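Local coordinates for protein dehydratase, IlvD/Edd family (Caulobacter crescentus, PDB 5OYN) that catalyses the dehydration of D-xylonate to 2-dehydro-3-deoxy-D-arabinonate, and that of D-gluconate with similar efficiency, using a [2Fe-2S] cluster and magnesium, at residues Ala147-Asn152 with Val262-Ile267; Val151-Ile156 with Asp590-Leu595; Ala297-Val302 with Glu583-Tyr588. One frame throughout, in Å; residues are numbered along the deposited sequence.

How the contacts relate
The three contacts lie on the same side of the chain's centre, away from the iron-sulfur and magnesium sites. Contacts 1 and 2, with centres about 6 Å apart, share Val151 and Asn152: the end of helix 141-151 meets residues 262-267 in contact 1 and residues 590-595 in contact 2. Thr150 O and Leu591 N, 3.0 Å apart, probably add a hydrogen bond between them. Contact 3 lies about 12 Å from contact 1 and about 14 Å from contact 2, centre to centre; it touches contact 1 chiefly where His299 packs against Thr149 and Thr150, and joins contact 2 only along the sequence. Contacts 2 and 3 both reach the second subunit.

Contact 1 of 3, residues Ala147-Asn152 with Val262-Ile267; sequences AATTVN and VKPLDI
Asn152 extends its side-chain amide across to Lys263, Pro264 and Leu265, and the one hydrogen bond of the contact is made there. Leu265 N gives its hydrogen to Asn152 OD1 over 2.9 Å, almost straight at 174°, with the donor tilted 29° from the carbonyl plane. Asn152 follows directly on helix 141-151, and its positive phi turns the chain away from the helical path while its N still bonds Ala148 O. With CG placed opposite the backbone N (chi1 -160°), the amide reaches out from the helix end to the facing chain. Leu265 crosses this amide at about a right angle, its CD1 lying 3.4 Å from Asn152 ND2, so one residue meets both ends of the amide group: the oxygen by its backbone, the nitrogen by a methyl. ND2 itself is satisfied by Asp590. On the other flank the aliphatic part of Lys263 passes the amide, CB by OD1 and CD by ND2, before its NZ leads off to a salt bridge with Asp261.

Pro264 fills the angle between Asn152 and the last turn of the helix. Its CB sits 3.6 Å from Thr149 CG2, while its CD lies close to Asn152 OD1 and its CG faces Ala148 O. Thr149 turns its methyl to the proline, while OG1 bonds back to Met146 O.

The contact thus sets the end of helix 141-151 against the short, weakly bonded helix 264-267 that follows helix 241-259. Helix 109-125 packs on Ala147 and Val151, and the loop residue Ala300 lies against Leu265.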
loop_
_atom_site.group_PDB
_atom_site.type_symbol
_atom_site.label_atom_id
_atom_site.label_comp_id
_atom_site.label_asym_id
_atom_site.label_seq_id
_atom_site.Cartn_x
_atom_site.Cartn_y
_atom_site.Cartn_z
ATOM N N ALA A 147 0.940 -13.630 -25.146
ATOM C CA ALA A 147 1.805 -12.472 -25.338
ATOM C C ALA A 147 3.255 -12.803 -25.027
ATOM O O ALA A 147 4.165 -12.372 -25.745
ATOM C CB ALA A 147 1.321 -11.311 -24.470
ATOM N N ALA A 148 3.499 -13.550 -23.952
ATOM C CA ALA A 148 4.879 -13.870 -23.612
ATOM C C ALA A 148 5.546 -14.711 -24.698
ATOM O O ALA A 148 6.752 -14.568 -24.922
ATOM C CB ALA A 148 4.949 -14.584 -22.261
ATOM N N THR A 149 4.797 -15.589 -25.388
ATOM C CA THR A 149 5.480 -16.434 -26.361
ATOM C C THR A 149 5.772 -15.676 -27.651
ATOM O O THR A 149 6.858 -15.831 -28.220
ATOM C CB THR A 149 4.691 -17.716 -26.663
ATOM O OG1 THR A 149 3.647 -17.436 -27.593
ATOM C CG2 THR A 149 4.095 -18.300 -25.422
ATOM N N THR A 150 4.829 -14.851 -28.122
ATOM C CA THR A 150 5.093 -14.004 -29.283
ATOM C C THR A 150 6.402 -13.252 -29.117
ATOM O O THR A 150 7.224 -13.190 -30.036
ATOM C CB THR A 150 3.949 -13.014 -29.503
ATOM O OG1 THR A 150 2.755 -13.717 -29.871
ATOM C CG2 THR A 150 4.301 -12.037 -30.604
ATOM N N VAL A 151 6.619 -12.679 -27.937
ATOM C CA VAL A 151 7.870 -11.976 -27.699
ATOM C C VAL A 151 8.975 -12.964 -27.365
ATOM O O VAL A 151 10.120 -12.808 -27.810
ATOM C CB VAL A 151 7.673 -10.921 -26.602
ATOM C CG1 VAL A 151 9.013 -10.337 -26.157
ATOM C CG2 VAL A 151 6.746 -9.834 -27.119
ATOM N N ASN A 152 8.646 -14.003 -26.603
ATOM C CA ASN A 152 9.570 -15.093 -26.296
ATOM C C ASN A 152 10.775 -14.589 -25.503
ATOM O O ASN A 152 11.920 -14.664 -25.947
ATOM C CB ASN A 152 10.018 -15.827 -27.568
ATOM C CG ASN A 152 10.567 -17.214 -27.277
ATOM O OD1 ASN A 152 10.054 -17.929 -26.416
ATOM N ND2 ASN A 152 11.608 -17.605 -28.003
ATOM N N VAL A 262 15.676 -19.846 -20.495
ATOM C CA VAL A 262 14.575 -20.766 -20.801
ATOM C C VAL A 262 13.357 -19.953 -21.240
ATOM O O VAL A 262 12.599 -19.451 -20.406
ATOM C CB VAL A 262 14.233 -21.656 -19.606
ATOM C CG1 VAL A 262 13.098 -22.596 -19.964
ATOM C CG2 VAL A 262 15.451 -22.407 -19.125
ATOM N N LYS A 263 13.138 -19.861 -22.553
ATOM C CA LYS A 263 12.043 -19.134 -23.184
ATOM C C LYS A 263 10.778 -19.989 -23.297
ATOM O O LYS A 263 10.825 -21.220 -23.172
ATOM C CB LYS A 263 12.466 -18.667 -24.577
ATOM C CG LYS A 263 13.571 -17.618 -24.586
ATOM C CD LYS A 263 14.022 -17.333 -26.015
ATOM C CE LYS A 263 15.196 -16.387 -26.048
ATOM N NZ LYS A 263 16.015 -16.591 -24.820
ATOM N N PRO A 264 9.618 -19.352 -23.512
ATOM C CA PRO A 264 8.394 -20.134 -23.773
ATOM C C PRO A 264 8.524 -21.115 -24.930
ATOM O O PRO A 264 8.102 -22.274 -24.809
ATOM C CB PRO A 264 7.343 -19.049 -24.066
ATOM C CG PRO A 264 7.835 -17.832 -23.408
ATOM C CD PRO A 264 9.333 -17.921 -23.317
ATOM N N LEU A 265 9.088 -20.678 -26.063
ATOM C CA LEU A 265 9.204 -21.553 -27.229
ATOM C C LEU A 265 10.032 -22.806 -26.942
ATOM O O LEU A 265 9.981 -23.757 -27.726
ATOM C CB LEU A 265 9.797 -20.776 -28.414
ATOM C CG LEU A 265 8.816 -19.835 -29.131
ATOM C CD1 LEU A 265 9.485 -18.997 -30.197
ATOM C CD2 LEU A 265 7.628 -20.592 -29.728
ATOM N N ASP A 266 10.783 -22.835 -25.838
ATOM C CA ASP A 266 11.455 -24.060 -25.424
ATOM C C ASP A 266 10.525 -24.983 -24.654
ATOM O O ASP A 266 10.752 -26.199 -24.620
ATOM C CB ASP A 266 12.675 -23.734 -24.559
ATOM C CG ASP A 266 13.624 -22.757 -25.224
ATOM O OD1 ASP A 266 13.537 -22.585 -26.463
ATOM O OD2 ASP A 266 14.460 -22.162 -24.505
ATOM N N ILE A 267 9.493 -24.429 -24.021
ATOM C CA ILE A 267 8.610 -25.217 -23.169
ATOM C C ILE A 267 7.387 -25.703 -23.933
ATOM O O ILE A 267 6.976 -26.859 -23.792
ATOM C CB ILE A 267 8.203 -24.385 -21.939
ATOM C CG1 ILE A 267 9.447 -23.844 -21.228
ATOM C CG2 ILE A 267 7.350 -25.221 -20.994
ATOM C CD1 ILE A 267 9.999 -24.784 -20.164
#

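Contact 2 of 3, residues Val151-Ile156 with Asp590-Leu595; sequences VNIPAI and DLAAKL
Val151, the last residue of helix 141-151, accepts a backbone hydrogen bond from Ala592 in the short 3-10 segment 591-593. This helix links the parallel neighbours 130-135 and 155-159 in a beta-alpha-beta crossover, and the contact lies at the turn leading from the helix into strand 155-159, an outermost strand of the four-stranded sheet within this chain. The bond from Ala592 N to Val151 O is 2.9 Å long, bent to 146° at the hydrogen, and falls in the carbonyl plane on a lone pair. Val151 CG1 also lies 4.0 Å from Ala592 CB.

At Asn152 the second hydrogen bond comes from the side chain: with OD1 already taken by Leu265 N, ND2 donates to Asp590 OD1 over 3.3 Å. The carboxylate oxygen lies in the amide plane, only 2° out of it, but is itself approached from above its own plane, the two groups being turned 79° against each other. Both oxygen and nitrogen of this buried amide therefore have partners, which should hold it from flipping. Leu591 also packs against Met562 of the second subunit.

Ile153 closes the contact before the chain runs into strand 155-159, with backbone hydrogen bonds from Pro154 and Ile156 to Val131 and Leu133 of strand 130-135. Its CG2, anti to the carbonyl carbon, comes to 3.7 Å from Ala592 CB.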
loop_
_atom_site.group_PDB
_atom_site.type_symbol
_atom_site.label_atom_id
_atom_site.label_comp_id
_atom_site.label_asym_id
_atom_site.label_seq_id
_atom_site.Cartn_x
_atom_site.Cartn_y
_atom_site.Cartn_z
ATOM N N VAL A 151 6.619 -12.679 -27.937
ATOM C CA VAL A 151 7.870 -11.976 -27.699
ATOM C C VAL A 151 8.975 -12.964 -27.365
ATOM O O VAL A 151 10.120 -12.808 -27.810
ATOM C CB VAL A 151 7.673 -10.921 -26.602
ATOM C CG1 VAL A 151 9.013 -10.337 -26.157
ATOM C CG2 VAL A 151 6.746 -9.834 -27.119
ATOM N N ASN A 152 8.646 -14.003 -26.603
ATOM C CA ASN A 152 9.570 -15.093 -26.296
ATOM C C ASN A 152 10.775 -14.589 -25.503
ATOM O O ASN A 152 11.920 -14.664 -25.947
ATOM C CB ASN A 152 10.018 -15.827 -27.568
ATOM C CG ASN A 152 10.567 -17.214 -27.277
ATOM O OD1 ASN A 152 10.054 -17.929 -26.416
ATOM N ND2 ASN A 152 11.608 -17.605 -28.003
ATOM N N ILE A 153 10.487 -14.061 -24.317
ATOM C CA ILE A 153 11.510 -13.877 -23.286
ATOM C C ILE A 153 11.143 -14.828 -22.153
ATOM O O ILE A 153 9.969 -15.214 -22.051
ATOM C CB ILE A 153 11.590 -12.418 -22.808
ATOM C CG1 ILE A 153 10.204 -11.875 -22.470
ATOM C CG2 ILE A 153 12.239 -11.538 -23.848
ATOM C CD1 ILE A 153 10.248 -10.675 -21.517
ATOM N N PRO A 154 12.082 -15.245 -21.303
ATOM C CA PRO A 154 11.736 -16.216 -20.252
ATOM C C PRO A 154 10.571 -15.725 -19.399
ATOM O O PRO A 154 10.548 -14.581 -18.939
ATOM C CB PRO A 154 13.028 -16.344 -19.440
ATOM C CG PRO A 154 14.112 -15.826 -20.329
ATOM C CD PRO A 154 13.493 -14.828 -21.240
ATOM N N ALA A 155 9.581 -16.602 -19.220
ATOM C CA ALA A 155 8.311 -16.274 -18.592
ATOM C C ALA A 155 7.959 -17.336 -17.563
ATOM O O ALA A 155 8.508 -18.437 -17.569
ATOM C CB ALA A 155 7.190 -16.176 -19.624
ATOM N N ILE A 156 7.028 -16.997 -16.675
ATOM C CA ILE A 156 6.528 -17.954 -15.692
ATOM C C ILE A 156 5.184 -17.438 -15.204
ATOM O O ILE A 156 4.994 -16.227 -15.036
ATOM C CB ILE A 156 7.554 -18.158 -14.550
ATOM C CG1 ILE A 156 7.221 -19.365 -13.690
ATOM C CG2 ILE A 156 7.734 -16.886 -13.701
ATOM C CD1 ILE A 156 8.243 -19.543 -12.550
ATOM N N ASP A 590 8.881 -15.005 -31.987
ATOM C CA ASP A 590 10.196 -14.748 -31.392
ATOM C C ASP A 590 10.654 -13.299 -31.604
ATOM O O ASP A 590 11.796 -13.029 -31.985
ATOM C CB ASP A 590 11.222 -15.746 -31.939
ATOM C CG ASP A 590 12.550 -15.692 -31.198
ATOM O OD1 ASP A 590 12.567 -15.202 -30.048
ATOM O OD2 ASP A 590 13.580 -16.129 -31.764
ATOM N N LEU A 591 9.752 -12.346 -31.331
ATOM C CA LEU A 591 10.059 -10.939 -31.595
ATOM C C LEU A 591 11.245 -10.418 -30.785
ATOM O O LEU A 591 11.851 -9.418 -31.184
ATOM C CB LEU A 591 8.845 -10.048 -31.327
ATOM C CG LEU A 591 7.487 -10.427 -31.904
ATOM C CD1 LEU A 591 6.534 -9.237 -31.847
ATOM C CD2 LEU A 591 7.626 -10.929 -33.327
ATOM N N ALA A 592 11.600 -11.063 -29.671
ATOM C CA ALA A 592 12.732 -10.585 -28.878
ATOM C C ALA A 592 14.071 -10.872 -29.531
ATOM O O ALA A 592 15.108 -10.480 -28.985
ATOM C CB ALA A 592 12.715 -11.204 -27.480
ATOM N N ALA A 593 14.073 -11.565 -30.670
ATOM C CA ALA A 593 15.322 -11.817 -31.376
ATOM C C ALA A 593 15.875 -10.546 -32.009
ATOM O O ALA A 593 17.098 -10.365 -32.060
ATOM C CB ALA A 593 15.114 -12.893 -32.439
ATOM N N LYS A 594 15.002 -9.663 -32.492
ATOM C CA LYS A 594 15.413 -8.402 -33.089
ATOM C C LYS A 594 15.124 -7.259 -32.126
ATOM O O LYS A 594 14.087 -7.242 -31.456
ATOM C CB LYS A 594 14.702 -8.166 -34.427
ATOM C CG LYS A 594 15.066 -6.847 -35.106
ATOM C CD LYS A 594 16.278 -6.982 -36.034
ATOM C CE LYS A 594 16.269 -5.916 -37.130
ATOM N NZ LYS A 594 15.466 -4.706 -36.759
ATOM N N LEU A 595 16.049 -6.318 -32.040
ATOM C CA LEU A 595 15.852 -5.153 -31.195
ATOM C C LEU A 595 14.908 -4.175 -31.878
ATOM O O LEU A 595 14.604 -4.305 -33.063
ATOM C CB LEU A 595 17.197 -4.504 -30.898
ATOM C CG LEU A 595 17.937 -5.126 -29.720
ATOM C CD1 LEU A 595 19.238 -4.390 -29.471
ATOM C CD2 LEU A 595 17.053 -5.103 -28.483
#

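Contact 3 of 3, residues Ala297-Val302 with Glu583-Tyr588; sequences ARHAGV and EFAVKY
The guanidinium of Arg298 has Val586 CG2 over one face, 4.0 Å above the plane and centred on it, and Glu583 at its edge. There both terminal nitrogens close on a single carboxylate oxygen: Glu583 OE2 is 2.7 Å from Arg298 NH1 and 2.6 Å from Arg298 NH2. The oxygen lies close to the guanidinium plane, yet the carboxylate is turned 43° from it. NH1 comes in on the syn side of OE2, NH2 nearly in line with the C-O bond, so this is an end-on salt bridge to one atom instead of a paired, two-oxygen one. The other flat group, the His299 ring, has Ala585 CB at its edge, 4.1 Å from His299 NE2, and Val586 N obliquely placed near the same nitrogen. Outside the contact, the imidazole meets the ring of Tyr116 with the planes about 50° apart.

Both residues come from the last turn of helix 289-299, which ends in a Schellman motif: Val302 N bonds Ala297 O, Gly301 N bonds Arg298 O, and Gly301 takes the positive phi. Against this end packs the short, weakly bonded helix 583-586. Val586 carries the packing: CG1 lies 3.3 Å from Arg298 O, while CG2 turns to the guanidinium. The arginine reaches back over the valine because its chain bends at chi3 (64°). Replacing Arg298 by a leucine would probably leave the Glu583 carboxylate without its positive mate and Val586 CG2 without the flat group it packs on. Thr578 and Val581 also touch Arg298, and Lys587 NZ forms a salt bridge with Glu567 of the second subunit.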
loop_
_atom_site.group_PDB
_atom_site.type_symbol
_atom_site.label_atom_id
_atom_site.label_comp_id
_atom_site.label_asym_id
_atom_site.label_seq_id
_atom_site.Cartn_x
_atom_site.Cartn_y
_atom_site.Cartn_z
ATOM N N ALA A 297 -1.307 -22.555 -28.571
ATOM C CA ALA A 297 -0.544 -23.415 -29.476
ATOM C C ALA A 297 -0.149 -22.665 -30.736
ATOM O O ALA A 297 1.038 -22.551 -31.064
ATOM C CB ALA A 297 -1.361 -24.658 -29.824
ATOM N N ARG A 298 -1.145 -22.124 -31.440
ATOM C CA ARG A 298 -0.878 -21.370 -32.657
ATOM C C ARG A 298 0.173 -20.292 -32.432
ATOM O O ARG A 298 1.148 -20.201 -33.184
ATOM C CB ARG A 298 -2.174 -20.765 -33.184
ATOM C CG ARG A 298 -3.164 -21.806 -33.641
ATOM C CD ARG A 298 -4.181 -21.203 -34.591
ATOM N NE ARG A 298 -3.552 -20.721 -35.817
ATOM C CZ ARG A 298 -4.159 -19.951 -36.714
ATOM N NH1 ARG A 298 -5.421 -19.567 -36.528
ATOM N NH2 ARG A 298 -3.501 -19.562 -37.799
ATOM N N HIS A 299 0.017 -19.488 -31.375
ATOM C CA HIS A 299 0.967 -18.403 -31.134
ATOM C C HIS A 299 2.363 -18.910 -30.813
ATOM O O HIS A 299 3.323 -18.140 -30.916
ATOM C CB HIS A 299 0.478 -17.491 -30.007
ATOM C CG HIS A 299 -0.333 -16.331 -30.487
ATOM N ND1 HIS A 299 -1.709 -16.298 -30.398
ATOM C CD2 HIS A 299 0.037 -15.166 -31.073
ATOM C CE1 HIS A 299 -2.153 -15.161 -30.906
ATOM N NE2 HIS A 299 -1.115 -14.453 -31.318
ATOM N N ALA A 300 2.504 -20.173 -30.423
ATOM C CA ALA A 300 3.812 -20.797 -30.311
ATOM C C ALA A 300 4.138 -21.681 -31.523
ATOM O O ALA A 300 5.024 -22.543 -31.442
ATOM C CB ALA A 300 3.897 -21.598 -29.014
ATOM N N GLY A 301 3.443 -21.477 -32.641
ATOM C CA GLY A 301 3.743 -22.210 -33.861
ATOM C C GLY A 301 3.529 -23.705 -33.760
ATOM O O GLY A 301 4.323 -24.484 -34.302
ATOM N N VAL A 302 2.484 -24.123 -33.054
ATOM C CA VAL A 302 2.102 -25.521 -32.925
ATOM C C VAL A 302 0.665 -25.635 -33.398
ATOM O O VAL A 302 -0.146 -24.729 -33.170
ATOM C CB VAL A 302 2.246 -26.043 -31.481
ATOM C CG1 VAL A 302 1.710 -27.458 -31.362
ATOM C CG2 VAL A 302 3.690 -25.993 -31.048
ATOM N N GLU A 583 -5.917 -13.366 -36.532
ATOM C CA GLU A 583 -5.310 -14.282 -37.493
ATOM C C GLU A 583 -4.011 -13.718 -38.069
ATOM O O GLU A 583 -3.036 -14.456 -38.262
ATOM C CB GLU A 583 -6.319 -14.599 -38.594
ATOM C CG GLU A 583 -5.875 -15.705 -39.522
ATOM C CD GLU A 583 -6.163 -17.089 -38.975
ATOM O OE1 GLU A 583 -7.350 -17.483 -38.930
ATOM O OE2 GLU A 583 -5.200 -17.789 -38.591
ATOM N N PHE A 584 -3.964 -12.406 -38.319
ATOM C CA PHE A 584 -2.720 -11.802 -38.782
ATOM C C PHE A 584 -1.596 -11.955 -37.761
ATOM O O PHE A 584 -0.417 -11.943 -38.133
ATOM C CB PHE A 584 -2.938 -10.325 -39.088
ATOM C CG PHE A 584 -2.886 -9.448 -37.873
ATOM C CD1 PHE A 584 -4.046 -9.148 -37.172
ATOM C CD2 PHE A 584 -1.681 -8.925 -37.421
ATOM C CE1 PHE A 584 -4.014 -8.342 -36.050
ATOM C CE2 PHE A 584 -1.638 -8.118 -36.289
ATOM C CZ PHE A 584 -2.807 -7.829 -35.602
ATOM N N ALA A 585 -1.935 -12.073 -36.473
ATOM C CA ALA A 585 -0.935 -11.935 -35.419
ATOM C C ALA A 585 -0.117 -13.199 -35.204
ATOM O O ALA A 585 1.022 -13.112 -34.729
ATOM C CB ALA A 585 -1.607 -11.529 -34.106
ATOM N N VAL A 586 -0.675 -14.370 -35.529
ATOM C CA VAL A 586 0.038 -15.633 -35.330
ATOM C C VAL A 586 1.359 -15.638 -36.083
ATOM O O VAL A 586 2.354 -16.212 -35.617
ATOM C CB VAL A 586 -0.855 -16.807 -35.771
ATOM C CG1 VAL A 586 -0.216 -18.130 -35.401
ATOM C CG2 VAL A 586 -2.239 -16.667 -35.165
ATOM N N LYS A 587 1.375 -15.013 -37.265
ATOM C CA LYS A 587 2.579 -14.852 -38.071
ATOM C C LYS A 587 3.793 -14.399 -37.243
ATOM O O LYS A 587 4.893 -14.931 -37.422
ATOM C CB LYS A 587 2.247 -13.870 -39.199
ATOM C CG LYS A 587 3.391 -13.342 -40.017
ATOM C CD LYS A 587 2.990 -12.003 -40.643
ATOM C CE LYS A 587 1.490 -11.906 -40.913
ATOM N NZ LYS A 587 1.018 -10.489 -40.902
ATOM N N TYR A 588 3.615 -13.439 -36.314
ATOM C CA TYR A 588 4.749 -12.844 -35.582
ATOM C C TYR A 588 5.291 -13.786 -34.506
ATOM O O TYR A 588 4.560 -14.176 -33.588
ATOM C CB TYR A 588 4.335 -11.514 -34.949
ATOM C CG TYR A 588 3.907 -10.503 -35.974
ATOM C CD1 TYR A 588 2.585 -10.444 -36.392
ATOM C CD2 TYR A 588 4.830 -9.626 -36.555
ATOM C CE1 TYR A 588 2.177 -9.539 -37.351
ATOM C CE2 TYR A 588 4.430 -8.712 -37.526
ATOM C CZ TYR A 588 3.100 -8.681 -37.920
ATOM O OH TYR A 588 2.681 -7.784 -38.870
#